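Local atomic coordinates of class B carbapenemase GOB-18 (Elizabethkingia meningoseptica, PDB entry 5K0W), a protein that probably hydrolyses beta-lactam antibiotics, carbapenems among them, as a class B3 metallo-beta-lactamase with two zinc ions in its active site. Residues E25-P28 with K29-Q33. Residues are numbered along the deposited sequence; the frame is centred on the assembly and turned at random.
Sequences ENMP and KEWNQ
The indole of Trp-31 carries the pyrrolidine of Pro-28 on one face: CD sits 3.7 Å from the centroid of the six-membered ring and only 16° off its normal, a CH-pi contact. CG of the proline lies nearest the pyrrole side of the ring fusion, 3.7 Å from Trp-31 CE2 and close to NE1, while its CB lies nearer the five-membered ring. Met-27 approaches the benzene part of the indole obliquely, its CG 4.1 Å from Trp-31 CE3, and its side chain runs at about a right angle to that of the tryptophan. Met-27 SD makes a loose approach to Asn-32 ND2 at 4.2 Å; the amide oxygen of this asparagine is taken by the hydroxyl of Thr-70. The backbone closes the same turn, Trp-31 N donating to Pro-28 O at 3.2 Å with a fairly straight N-H...O angle of 156°, the donor standing well above the carbonyl plane. Trp-31 CG stands anti to its own carbonyl carbon (chi1 -77°), which brings the indole back under the proline three residues earlier. A second i+3 bond, this one weak, runs from Asn-32 N to Lys-29 O. Outside the two segments, the indole meets the ring of His-241, touches Asp-102 and Leu-52, and gives a weak hydrogen bond from NE1 to Asp-51. His-241 and Asp-102 are ligands of the second zinc. The turn closed by Pro-28 O, in the loop before strand 38-41, sets Trp-31 about 5 Å from a bound zinc ion, consistent with the indole lining the dizinc site of this B3 metallo-beta-lactamase.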
ATOM      1  N   GLU A  25       5.661 -12.062 -16.374  1.00 45.90           N
ATOM      2  CA  GLU A  25       4.735 -12.759 -17.250  1.00 46.14           C
ATOM      3  C   GLU A  25       3.755 -13.486 -16.293  1.00 50.18           C
ATOM      4  O   GLU A  25       4.102 -13.740 -15.127  1.00 49.68           O
ATOM      5  CB  GLU A  25       5.488 -13.771 -18.152  1.00 47.41           C
ATOM      6  CG  GLU A  25       6.451 -13.136 -19.148  1.00 57.40           C
ATOM      7  CD  GLU A  25       6.995 -14.006 -20.273  1.00 84.51           C
ATOM      8  OE1 GLU A  25       6.486 -15.133 -20.476  1.00 88.78           O
ATOM      9  OE2 GLU A  25       7.924 -13.542 -20.975  1.00 77.80           O
ATOM     10  N   ASN A  26       2.541 -13.763 -16.750  1.00 46.41           N
ATOM     11  CA  ASN A  26       1.497 -14.459 -15.973  1.00 46.72           C
ATOM     12  C   ASN A  26       1.004 -13.850 -14.620  1.00 49.72           C
ATOM     13  O   ASN A  26       0.903 -14.548 -13.603  1.00 49.01           O
ATOM     14  CB  ASN A  26       1.722 -15.987 -15.880  1.00 50.27           C
ATOM     15  N   MET A  27       0.658 -12.560 -14.645  1.00 45.20           N
ATOM     16  CA  MET A  27       0.103 -11.818 -13.505  1.00 44.03           C
ATOM     17  C   MET A  27      -1.339 -12.268 -13.255  1.00 43.05           C
ATOM     18  O   MET A  27      -2.023 -12.609 -14.223  1.00 41.88           O
ATOM     19  CB  MET A  27       0.047 -10.344 -13.873  1.00 47.10           C
ATOM     20  CG  MET A  27       1.214  -9.546 -13.421  1.00 51.57           C
ATOM     21  SD  MET A  27       0.912  -7.868 -14.010  1.00 56.83           S
ATOM     22  CE  MET A  27       1.657  -7.971 -15.654  1.00 54.09           C
ATOM     23  N   PRO A  28      -1.863 -12.209 -12.006  1.00 37.36           N
ATOM     24  CA  PRO A  28      -3.261 -12.636 -11.780  1.00 36.22           C
ATOM     25  C   PRO A  28      -4.255 -11.702 -12.433  1.00 38.72           C
ATOM     26  O   PRO A  28      -4.010 -10.497 -12.495  1.00 39.80           O
ATOM     27  CB  PRO A  28      -3.417 -12.620 -10.258  1.00 38.13           C
ATOM     28  CG  PRO A  28      -2.037 -12.497  -9.721  1.00 43.22           C
ATOM     29  CD  PRO A  28      -1.216 -11.805 -10.745  1.00 38.76           C
ATOM     30  N   LYS A  29      -5.360 -12.269 -12.944  1.00 32.95           N
ATOM     31  CA  LYS A  29      -6.441 -11.581 -13.650  1.00 31.76           C
ATOM     32  C   LYS A  29      -6.994 -10.402 -12.856  1.00 35.93           C
ATOM     33  O   LYS A  29      -7.159  -9.315 -13.415  1.00 35.66           O
ATOM     34  CB  LYS A  29      -7.553 -12.592 -14.003  1.00 33.38           C
ATOM     35  CG  LYS A  29      -8.812 -12.016 -14.669  1.00 44.89           C
ATOM     36  CD  LYS A  29     -10.096 -12.772 -14.294  1.00 52.39           C
ATOM     37  CE  LYS A  29     -10.515 -12.569 -12.854  1.00 60.20           C
ATOM     38  NZ  LYS A  29     -11.905 -13.029 -12.605  1.00 67.85           N
ATOM     39  N   GLU A  30      -7.259 -10.621 -11.554  1.00 32.83           N
ATOM     40  CA  GLU A  30      -7.841  -9.649 -10.615  1.00 32.73           C
ATOM     41  C   GLU A  30      -7.008  -8.365 -10.419  1.00 36.32           C
ATOM     42  O   GLU A  30      -7.549  -7.360  -9.964  1.00 36.17           O
ATOM     43  CB  GLU A  30      -8.130 -10.313  -9.250  1.00 33.95           C
ATOM     44  CG  GLU A  30      -9.120 -11.465  -9.301  1.00 45.00           C
ATOM     45  CD  GLU A  30      -9.694 -11.915  -7.969  1.00 80.81           C
ATOM     46  OE1 GLU A  30      -8.965 -11.871  -6.950  1.00 90.98           O
ATOM     47  OE2 GLU A  30     -10.868 -12.351  -7.953  1.00 78.73           O
ATOM     48  N   TRP A  31      -5.716  -8.399 -10.762  1.00 32.22           N
ATOM     49  CA  TRP A  31      -4.818  -7.260 -10.592  1.00 32.85           C
ATOM     50  C   TRP A  31      -5.085  -6.105 -11.536  1.00 37.22           C
ATOM     51  O   TRP A  31      -4.968  -4.944 -11.126  1.00 36.16           O
ATOM     52  CB  TRP A  31      -3.356  -7.710 -10.699  1.00 32.12           C
ATOM     53  CG  TRP A  31      -2.839  -8.400  -9.466  1.00 33.48           C
ATOM     54  CD1 TRP A  31      -3.574  -8.963  -8.457  1.00 36.45           C
ATOM     55  CD2 TRP A  31      -1.469  -8.632  -9.141  1.00 33.52           C
ATOM     56  NE1 TRP A  31      -2.742  -9.520  -7.521  1.00 35.93           N
ATOM     57  CE2 TRP A  31      -1.443  -9.348  -7.922  1.00 37.61           C
ATOM     58  CE3 TRP A  31      -0.253  -8.338  -9.787  1.00 34.97           C
ATOM     59  CZ2 TRP A  31      -0.246  -9.739  -7.313  1.00 37.14           C
ATOM     60  CZ3 TRP A  31       0.932  -8.737  -9.188  1.00 36.52           C
ATOM     61  CH2 TRP A  31       0.930  -9.407  -7.955  1.00 37.15           C
ATOM     62  N   ASN A  32      -5.423  -6.424 -12.803  1.00 34.41           N
ATOM     63  CA  ASN A  32      -5.700  -5.438 -13.858  1.00 33.83           C
ATOM     64  C   ASN A  32      -7.194  -5.334 -14.145  1.00 34.71           C
ATOM     65  O   ASN A  32      -7.602  -4.567 -15.007  1.00 35.33           O
ATOM     66  CB  ASN A  32      -4.909  -5.777 -15.128  1.00 37.41           C
ATOM     67  CG  ASN A  32      -3.469  -6.135 -14.858  1.00 69.69           C
ATOM     68  OD1 ASN A  32      -2.736  -5.392 -14.192  1.00 68.84           O
ATOM     69  ND2 ASN A  32      -3.047  -7.293 -15.347  1.00 61.05           N
ATOM     70  N   GLN A  33      -8.001  -6.091 -13.407  1.00 29.39           N
ATOM     71  CA  GLN A  33      -9.455  -6.128 -13.525  1.00 29.28           C
ATOM     72  C   GLN A  33     -10.055  -4.892 -12.856  1.00 31.38           C
ATOM     73  O   GLN A  33      -9.683  -4.570 -11.722  1.00 31.60           O
ATOM     74  CB  GLN A  33      -9.980  -7.421 -12.875  1.00 30.96           C
ATOM     75  CG  GLN A  33     -11.380  -7.826 -13.285  1.00 36.20           C
ATOM     76  CD  GLN A  33     -12.010  -8.730 -12.257  1.00 50.17           C
ATOM     77  OE1 GLN A  33     -11.440  -9.744 -11.834  1.00 38.85           O
ATOM     78  NE2 GLN A  33     -13.213  -8.390 -11.850  1.00 44.78           N
TER